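Local atomic coordinates of DUF655 domain-containing protein (Archaeoglobus fulgidus, PDB entry 2I5H), a protein that is of unknown function but, combining a five-stranded antiparallel sheet with helices related to the helix-hairpin-helix clan, may bind nucleic acid. Residues 22-27 / 46-51; 67-72 / 103-108; 52-57 / 86-91. One frame throughout, in Å; residues are numbered along the deposited sequence.

Contact 1: 22-27 / 46-51; sequences YVLDFM and QVVGER
Tyr-22 and Val-48 form an antiparallel hydrogen-bonded pair: Tyr-22 N reaches Val-48 O at 2.8 Å and Val-48 N returns to Tyr-22 O at 2.9 Å. One residue further on, Val-23 and Val-47 are a non-hydrogen-bonded pair with their side chains on the other face. The register then slips at a classic beta bulge, where Leu-24 and Asp-25 both face Gln-46. Gln-46 O takes Leu-24 N at 2.8 Å and, weakly, Asp-25 N at 3.4 Å, while Gln-46 N donates to Asp-25 O at 2.9 Å. Beyond the bulge, Met-27 CE rests on Gln-46 CG (3.9 Å). The amide of Gln-46 is satisfied elsewhere, OE1 by Thr-95 N and NE2 by Asp-93 O and Glu-57 OE1, and Asp-25 OD2 by the Thr-95 hydroxyl.

In Leu-24, chi1 -60° and chi2 172° together bring CD2 to Val-48 CG1 at 3.8 Å, the side chains crossing at about a right angle. At the strand end Glu-50 OE1 lies at the edge of the Tyr-22 ring, 3.5 Å from CE2, and is held by a salt bridge to Arg-71. The bulge thus makes one carbonyl, Gln-46 O, serve two N-H groups, and the buried Gln-46 amide is answered from outside the strand pair.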
# COMPACT_ATOMS: atom_id res chain seq x y z
N TYR A 22 -0.32 -8.65 1.47
CA TYR A 22 1.10 -8.88 1.67
C TYR A 22 1.46 -8.76 3.15
O TYR A 22 0.98 -7.86 3.85
CB TYR A 22 1.91 -7.89 0.82
CG TYR A 22 1.97 -8.24 -0.65
CD1 TYR A 22 3.09 -8.86 -1.19
CD2 TYR A 22 0.90 -7.95 -1.50
CE1 TYR A 22 3.16 -9.19 -2.55
CE2 TYR A 22 0.96 -8.27 -2.87
CZ TYR A 22 2.09 -8.89 -3.38
OH TYR A 22 2.16 -9.19 -4.72
N VAL A 23 2.29 -9.68 3.62
CA VAL A 23 2.69 -9.71 5.02
C VAL A 23 3.63 -8.58 5.42
O VAL A 23 4.64 -8.33 4.77
CB VAL A 23 3.38 -11.06 5.36
CG1 VAL A 23 3.85 -11.05 6.80
CG2 VAL A 23 2.41 -12.21 5.11
N LEU A 24 3.26 -7.88 6.49
CA LEU A 24 4.04 -6.78 7.02
C LEU A 24 4.83 -7.22 8.24
O LEU A 24 5.94 -6.75 8.48
CB LEU A 24 3.12 -5.63 7.43
CG LEU A 24 2.23 -4.98 6.37
CD1 LEU A 24 1.27 -4.00 7.05
CD2 LEU A 24 3.08 -4.26 5.34
N ASP A 25 4.24 -8.13 9.01
CA ASP A 25 4.85 -8.61 10.24
C ASP A 25 4.16 -9.89 10.69
O ASP A 25 2.93 -9.99 10.65
CB ASP A 25 4.72 -7.52 11.31
CG ASP A 25 5.45 -7.85 12.60
OD1 ASP A 25 6.53 -8.46 12.55
OD2 ASP A 25 4.94 -7.46 13.67
N PHE A 26 4.95 -10.89 11.09
CA PHE A 26 4.40 -12.15 11.58
C PHE A 26 4.79 -12.35 13.05
O PHE A 26 5.97 -12.23 13.41
CB PHE A 26 4.89 -13.34 10.74
CG PHE A 26 4.46 -14.68 11.29
CD1 PHE A 26 3.12 -14.93 11.62
CD2 PHE A 26 5.40 -15.68 11.52
CE1 PHE A 26 2.73 -16.15 12.17
CE2 PHE A 26 5.02 -16.92 12.06
CZ PHE A 26 3.68 -17.15 12.39
N MET A 27 3.79 -12.64 13.88
CA MET A 27 3.99 -12.85 15.31
C MET A 27 3.55 -14.25 15.73
O MET A 27 2.36 -14.48 15.99
CB MET A 27 3.19 -11.83 16.11
CG MET A 27 3.59 -10.39 15.87
SD MET A 27 2.38 -9.20 16.49
CE MET A 27 1.35 -9.01 15.06
N GLN A 46 0.14 -9.12 10.42
CA GLN A 46 -0.51 -7.89 10.01
C GLN A 46 -0.21 -7.82 8.53
O GLN A 46 0.94 -7.99 8.11
CB GLN A 46 0.04 -6.69 10.78
CG GLN A 46 -0.25 -6.76 12.26
CD GLN A 46 0.04 -5.46 12.98
OE1 GLN A 46 0.97 -4.74 12.63
NE2 GLN A 46 -0.74 -5.17 14.02
N VAL A 47 -1.24 -7.59 7.73
CA VAL A 47 -1.07 -7.56 6.29
C VAL A 47 -1.69 -6.33 5.65
O VAL A 47 -2.49 -5.63 6.26
CB VAL A 47 -1.68 -8.82 5.64
CG1 VAL A 47 -1.09 -10.07 6.27
CG2 VAL A 47 -3.21 -8.83 5.82
N VAL A 48 -1.28 -6.06 4.41
CA VAL A 48 -1.82 -4.93 3.67
C VAL A 48 -2.40 -5.47 2.36
O VAL A 48 -1.71 -6.19 1.63
CB VAL A 48 -0.74 -3.84 3.41
CG1 VAL A 48 0.46 -4.41 2.64
CG2 VAL A 48 -1.35 -2.67 2.64
N GLY A 49 -3.67 -5.16 2.09
CA GLY A 49 -4.33 -5.61 0.88
C GLY A 49 -3.70 -5.06 -0.39
O GLY A 49 -3.34 -3.88 -0.45
N GLU A 50 -3.56 -5.89 -1.42
CA GLU A 50 -2.93 -5.44 -2.66
C GLU A 50 -3.79 -4.57 -3.57
O GLU A 50 -3.27 -3.92 -4.47
CB GLU A 50 -2.39 -6.63 -3.47
CG GLU A 50 -3.43 -7.66 -3.88
CD GLU A 50 -2.92 -8.60 -4.98
OE1 GLU A 50 -1.70 -8.89 -5.02
OE2 GLU A 50 -3.74 -9.06 -5.80
N ARG A 51 -5.10 -4.55 -3.34
CA ARG A 51 -5.98 -3.76 -4.19
C ARG A 51 -6.24 -2.34 -3.66
O ARG A 51 -6.01 -1.35 -4.37
CB ARG A 51 -7.32 -4.48 -4.37
CG ARG A 51 -8.32 -3.75 -5.25
CD ARG A 51 -9.63 -4.52 -5.34
NE ARG A 51 -9.45 -5.83 -5.95
CZ ARG A 51 -9.13 -6.03 -7.23
NH1 ARG A 51 -8.95 -4.99 -8.04
NH2 ARG A 51 -8.98 -7.26 -7.70

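Contact 2: 67-72 / 103-108; sequences LVMDRV and PYVIEH
Met-69 lays its thioether over one face of the His-108 imidazole, joining a type II beta turn, Leu-67 to Asp-70, to helix 96-111. The turn leads into edge strand 71-73 of the antiparallel sheet, so this is a sheet-edge turn meeting a helix, and three of the five touching residues are exposed. The methyl carbon CE of Met-69 comes closest, 3.6 Å from His-108 ND1. Its sulfur stands 4.4 Å from the ring centroid, 28° off the normal, an oblique Met-aromatic contact. SD also touches His-108 CB at 3.9 Å and Val-105 CG2 at 4.0 Å, which places it against one helical turn of side chains. Val-68 adds a looser apolar contact, CG1 to Val-105 CG2 at 4.4 Å.

The shape of the methionine explains this reach. Its chain is bent at both later torsions (chi2 -87°), folding SD and CE back toward the helix although its CB does not point there.

In the next shell, His-108 also meets the ring of Tyr-22 steeply, which probably helps to set its orientation, and Val-105 packs against Tyr-22 and Leu-24 of strand 20-27. Behind the helix, Ile-106 leans on Ile-181 and Ile-182 of helix 173-186. Val-23 fixes the turn to the sheet through backbone bonds with Met-69 and Asp-70.

Within the turn, Met-69 takes a positive phi, as the third position of a type II turn does, and Asp-70 N closes it on Leu-67 O at 3.0 Å. A side-chain bond reinforces the closure: Leu-67 N donates to Asp-70 OD2 at 3.0 Å, arriving from above the carboxylate, 70° out of its plane.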
# COMPACT_ATOMS: atom_id res chain seq x y z
N LEU A 67 6.61 -14.96 5.77
CA LEU A 67 7.73 -14.03 5.68
C LEU A 67 7.23 -12.66 5.25
O LEU A 67 6.22 -12.55 4.56
CB LEU A 67 8.73 -14.52 4.63
CG LEU A 67 9.25 -15.95 4.83
CD1 LEU A 67 9.95 -16.44 3.57
CD2 LEU A 67 10.18 -15.96 6.03
N VAL A 68 7.94 -11.61 5.66
CA VAL A 68 7.58 -10.26 5.24
C VAL A 68 7.62 -10.28 3.70
O VAL A 68 8.51 -10.91 3.12
CB VAL A 68 8.59 -9.22 5.77
CG1 VAL A 68 8.29 -7.85 5.18
CG2 VAL A 68 8.53 -9.17 7.29
N MET A 69 6.66 -9.62 3.06
CA MET A 69 6.55 -9.55 1.60
C MET A 69 5.82 -10.74 0.97
O MET A 69 5.56 -10.75 -0.24
CB MET A 69 7.94 -9.41 0.95
CG MET A 69 8.65 -8.09 1.27
SD MET A 69 8.24 -6.72 0.14
CE MET A 69 9.54 -6.89 -1.06
N ASP A 70 5.49 -11.75 1.77
CA ASP A 70 4.74 -12.90 1.25
C ASP A 70 3.35 -12.43 0.84
O ASP A 70 2.74 -11.57 1.50
CB ASP A 70 4.58 -13.99 2.31
CG ASP A 70 5.70 -15.01 2.29
OD1 ASP A 70 6.64 -14.87 1.49
OD2 ASP A 70 5.63 -15.96 3.10
N ARG A 71 2.84 -13.00 -0.24
CA ARG A 71 1.50 -12.68 -0.72
C ARG A 71 0.61 -13.81 -0.24
O ARG A 71 0.86 -14.98 -0.52
CB ARG A 71 1.50 -12.61 -2.25
CG ARG A 71 0.15 -12.29 -2.86
CD ARG A 71 0.25 -12.16 -4.38
NE ARG A 71 -1.00 -11.72 -4.98
CZ ARG A 71 -1.75 -12.46 -5.80
NH1 ARG A 71 -1.38 -13.69 -6.11
NH2 ARG A 71 -2.86 -11.95 -6.31
N VAL A 72 -0.44 -13.47 0.51
CA VAL A 72 -1.33 -14.49 1.04
C VAL A 72 -2.77 -14.29 0.59
O VAL A 72 -3.24 -13.17 0.40
CB VAL A 72 -1.30 -14.53 2.58
CG1 VAL A 72 0.08 -14.93 3.06
CG2 VAL A 72 -1.69 -13.16 3.15
N PRO A 103 6.00 1.00 3.88
CA PRO A 103 6.38 1.65 2.63
C PRO A 103 7.07 0.74 1.61
O PRO A 103 6.84 0.87 0.41
CB PRO A 103 7.28 2.81 3.09
CG PRO A 103 7.87 2.29 4.36
CD PRO A 103 6.69 1.61 5.03
N TYR A 104 7.89 -0.19 2.09
CA TYR A 104 8.59 -1.12 1.21
C TYR A 104 7.64 -2.12 0.57
O TYR A 104 7.79 -2.47 -0.60
CB TYR A 104 9.67 -1.88 1.98
CG TYR A 104 10.77 -0.99 2.49
CD1 TYR A 104 11.69 -0.42 1.61
CD2 TYR A 104 10.87 -0.67 3.84
CE1 TYR A 104 12.69 0.45 2.07
CE2 TYR A 104 11.85 0.20 4.31
CZ TYR A 104 12.75 0.75 3.42
OH TYR A 104 13.72 1.61 3.88
N VAL A 105 6.66 -2.58 1.34
CA VAL A 105 5.69 -3.54 0.83
C VAL A 105 4.74 -2.87 -0.17
O VAL A 105 4.42 -3.44 -1.21
CB VAL A 105 4.90 -4.17 2.01
CG1 VAL A 105 3.82 -5.11 1.48
CG2 VAL A 105 5.86 -4.96 2.90
N ILE A 106 4.30 -1.65 0.13
CA ILE A 106 3.41 -0.94 -0.79
C ILE A 106 4.14 -0.72 -2.12
O ILE A 106 3.56 -0.88 -3.19
CB ILE A 106 2.98 0.43 -0.21
CG1 ILE A 106 2.02 0.21 0.96
CG2 ILE A 106 2.31 1.26 -1.30
CD1 ILE A 106 1.58 1.49 1.65
N GLU A 107 5.42 -0.37 -2.04
CA GLU A 107 6.22 -0.14 -3.24
C GLU A 107 6.27 -1.42 -4.06
O GLU A 107 6.17 -1.39 -5.29
CB GLU A 107 7.63 0.29 -2.85
CG GLU A 107 8.52 0.67 -4.02
CD GLU A 107 9.90 1.09 -3.57
OE1 GLU A 107 10.61 0.25 -2.98
OE2 GLU A 107 10.28 2.26 -3.79
N HIS A 108 6.42 -2.55 -3.38
CA HIS A 108 6.48 -3.85 -4.03
C HIS A 108 5.17 -4.10 -4.78
O HIS A 108 5.17 -4.52 -5.93
CB HIS A 108 6.68 -4.95 -2.98
CG HIS A 108 6.79 -6.33 -3.56
ND1 HIS A 108 7.90 -6.77 -4.24
CD2 HIS A 108 5.92 -7.37 -3.54
CE1 HIS A 108 7.71 -8.02 -4.62
NE2 HIS A 108 6.52 -8.41 -4.21

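Contact 3: 52-57 / 86-91; sequences NFTLLE and KRRLRY
Glu-57, Leu-55 and Leu-89 bury the most surface between these segments, where strands 55-60 and 82-88 run antiparallel. Glu-57 works through both backbone and side chain. Its N donates to Arg-87 O at 3.0 Å, and its O receives Lys-86 N at 2.8 Å and, weakly, Arg-87 N, which makes a classic beta bulge. Its carboxylate lies alongside the Arg-87 side chain: Arg-87 NH2 meets OE2 at 3.0 Å on the syn side, in a salt bridge with the two planes 72° apart. The arginine's first torsion (chi1 56°) sets its chain beside the glutamate, with NE adding only a weak bond to OE2. The other oxygen, OE1, accepts from His-31 NE2 and Gln-46 NE2.

Leu-89 slides its CD1 and CD2 against Glu-57 CB, each at 3.9 Å, while its N donates to Leu-55 O at 2.8 Å from above the carbonyl plane. Leu-55 packs CB to CB on Leu-89 at 4.0 Å, and its CD1 touches Tyr-91 CA. One water joins Leu-55 N, Arg-88 NE and Leu-89 O, continuing the pairing where direct bonds stop.

With an alanine at Glu-57, Arg-87 would probably be free to turn without its anionic mate, and His-31 NE2 would be left without this acceptor. The chemistry implies a buried carboxylate whose charge is probably balanced by Arg-87 and stabilised by the two donors at OE1.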
# COMPACT_ATOMS: atom_id res chain seq x y z
N ASN A 52 -6.70 -2.26 -2.42
CA ASN A 52 -7.02 -0.97 -1.80
C ASN A 52 -6.14 -0.62 -0.60
O ASN A 52 -6.39 0.36 0.09
CB ASN A 52 -8.49 -0.96 -1.39
CG ASN A 52 -9.42 -1.27 -2.55
OD1 ASN A 52 -10.47 -1.89 -2.38
ND2 ASN A 52 -9.03 -0.84 -3.75
N PHE A 53 -5.12 -1.44 -0.37
CA PHE A 53 -4.18 -1.23 0.74
C PHE A 53 -4.83 -1.22 2.11
O PHE A 53 -4.45 -0.45 3.00
CB PHE A 53 -3.40 0.06 0.48
CG PHE A 53 -2.68 0.05 -0.83
CD1 PHE A 53 -1.47 -0.62 -0.97
CD2 PHE A 53 -3.26 0.63 -1.95
CE1 PHE A 53 -0.85 -0.72 -2.21
CE2 PHE A 53 -2.65 0.54 -3.20
CZ PHE A 53 -1.44 -0.13 -3.33
N THR A 54 -5.81 -2.10 2.28
CA THR A 54 -6.52 -2.25 3.54
C THR A 54 -5.58 -2.91 4.54
O THR A 54 -4.91 -3.89 4.20
CB THR A 54 -7.76 -3.14 3.36
OG1 THR A 54 -8.56 -2.63 2.29
CG2 THR A 54 -8.58 -3.18 4.64
N LEU A 55 -5.51 -2.38 5.76
CA LEU A 55 -4.66 -2.97 6.78
C LEU A 55 -5.49 -3.96 7.58
O LEU A 55 -6.56 -3.62 8.10
CB LEU A 55 -4.11 -1.90 7.73
CG LEU A 55 -3.28 -0.78 7.11
CD1 LEU A 55 -2.79 0.14 8.23
CD2 LEU A 55 -2.09 -1.36 6.35
N LEU A 56 -5.00 -5.19 7.69
CA LEU A 56 -5.72 -6.24 8.41
C LEU A 56 -4.83 -7.04 9.34
O LEU A 56 -3.63 -7.20 9.11
CB LEU A 56 -6.34 -7.22 7.39
CG LEU A 56 -7.33 -6.69 6.35
CD1 LEU A 56 -7.59 -7.74 5.27
CD2 LEU A 56 -8.63 -6.31 7.04
N GLU A 57 -5.45 -7.55 10.41
CA GLU A 57 -4.74 -8.42 11.32
C GLU A 57 -5.46 -9.75 11.10
O GLU A 57 -6.69 -9.81 11.10
CB GLU A 57 -4.91 -7.95 12.77
CG GLU A 57 -4.16 -8.80 13.76
CD GLU A 57 -3.81 -8.03 15.03
OE1 GLU A 57 -2.98 -7.10 14.97
OE2 GLU A 57 -4.38 -8.37 16.08
N LYS A 86 -9.09 -11.28 11.51
CA LYS A 86 -9.52 -10.81 12.83
C LYS A 86 -10.19 -9.44 12.83
O LYS A 86 -11.30 -9.28 13.36
CB LYS A 86 -8.32 -10.78 13.79
CG LYS A 86 -7.49 -12.06 13.86
CD LYS A 86 -8.26 -13.23 14.46
CE LYS A 86 -8.40 -13.10 15.97
NZ LYS A 86 -9.03 -14.32 16.55
N ARG A 87 -9.53 -8.46 12.24
CA ARG A 87 -10.07 -7.10 12.25
C ARG A 87 -9.27 -6.17 11.37
O ARG A 87 -8.08 -6.39 11.11
CB ARG A 87 -10.04 -6.56 13.67
CG ARG A 87 -8.65 -6.59 14.29
CD ARG A 87 -8.65 -6.24 15.79
NE ARG A 87 -7.39 -6.64 16.43
CZ ARG A 87 -7.09 -6.41 17.71
NH1 ARG A 87 -7.94 -5.77 18.50
NH2 ARG A 87 -5.92 -6.81 18.20
N ARG A 88 -9.93 -5.12 10.90
CA ARG A 88 -9.29 -4.12 10.09
C ARG A 88 -8.52 -3.22 11.07
O ARG A 88 -8.97 -2.99 12.19
CB ARG A 88 -10.33 -3.30 9.32
CG ARG A 88 -9.71 -2.26 8.42
CD ARG A 88 -10.72 -1.69 7.45
NE ARG A 88 -10.12 -0.63 6.64
CZ ARG A 88 -10.70 -0.06 5.60
NH1 ARG A 88 -11.92 -0.44 5.21
NH2 ARG A 88 -10.07 0.90 4.94
N LEU A 89 -7.38 -2.71 10.63
CA LEU A 89 -6.53 -1.89 11.49
C LEU A 89 -6.35 -0.45 11.03
O LEU A 89 -6.48 -0.15 9.85
CB LEU A 89 -5.13 -2.52 11.56
CG LEU A 89 -5.02 -3.99 11.96
CD1 LEU A 89 -3.58 -4.46 11.76
CD2 LEU A 89 -5.46 -4.17 13.40
N ARG A 90 -6.06 0.43 11.98
CA ARG A 90 -5.76 1.82 11.69
C ARG A 90 -4.24 1.81 11.61
O ARG A 90 -3.60 0.85 12.05
CB ARG A 90 -6.17 2.75 12.83
CG ARG A 90 -7.65 2.75 13.15
CD ARG A 90 -7.90 3.41 14.51
NE ARG A 90 -7.23 2.69 15.58
CZ ARG A 90 -7.32 2.99 16.87
NH1 ARG A 90 -8.07 4.02 17.27
NH2 ARG A 90 -6.68 2.26 17.78
N TYR A 91 -3.64 2.87 11.08
CA TYR A 91 -2.19 2.91 11.00
C TYR A 91 -1.54 2.73 12.38
O TYR A 91 -0.51 2.06 12.51
CB TYR A 91 -1.73 4.23 10.40
CG TYR A 91 -0.23 4.31 10.28
CD1 TYR A 91 0.44 3.68 9.23
CD2 TYR A 91 0.53 4.98 11.23
CE1 TYR A 91 1.83 3.73 9.13
CE2 TYR A 91 1.91 5.04 11.14
CZ TYR A 91 2.56 4.42 10.09
OH TYR A 91 3.93 4.49 9.99
O HOH W 1 -7.20 -0.33 7.06

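In the fold
All three contacts reach one five-stranded antiparallel sheet, ordered 71-73, 20-27, 44-49, 55-60, 82-88. Contact 1 joins the second and third strands, contact 3 the fourth and outermost fifth, and contact 2 packs the turn before the opposite edge strand on helix 96-111. Their centres are about 7 Å (1 and 2), 9 Å (1 and 3) and 14 Å (2 and 3) apart. Along the chain contact 1 closes first; the segments of contacts 2 and 3 then alternate. Val-47 N to Leu-56 O, 2.8 Å, is a probable hydrogen bond tying contact 1 to contact 3. Helix 96-111 packs on the sheet, and Phe-53 CE1 against Ile-106 CG2, 3.8 Å, links contacts 2 and 3.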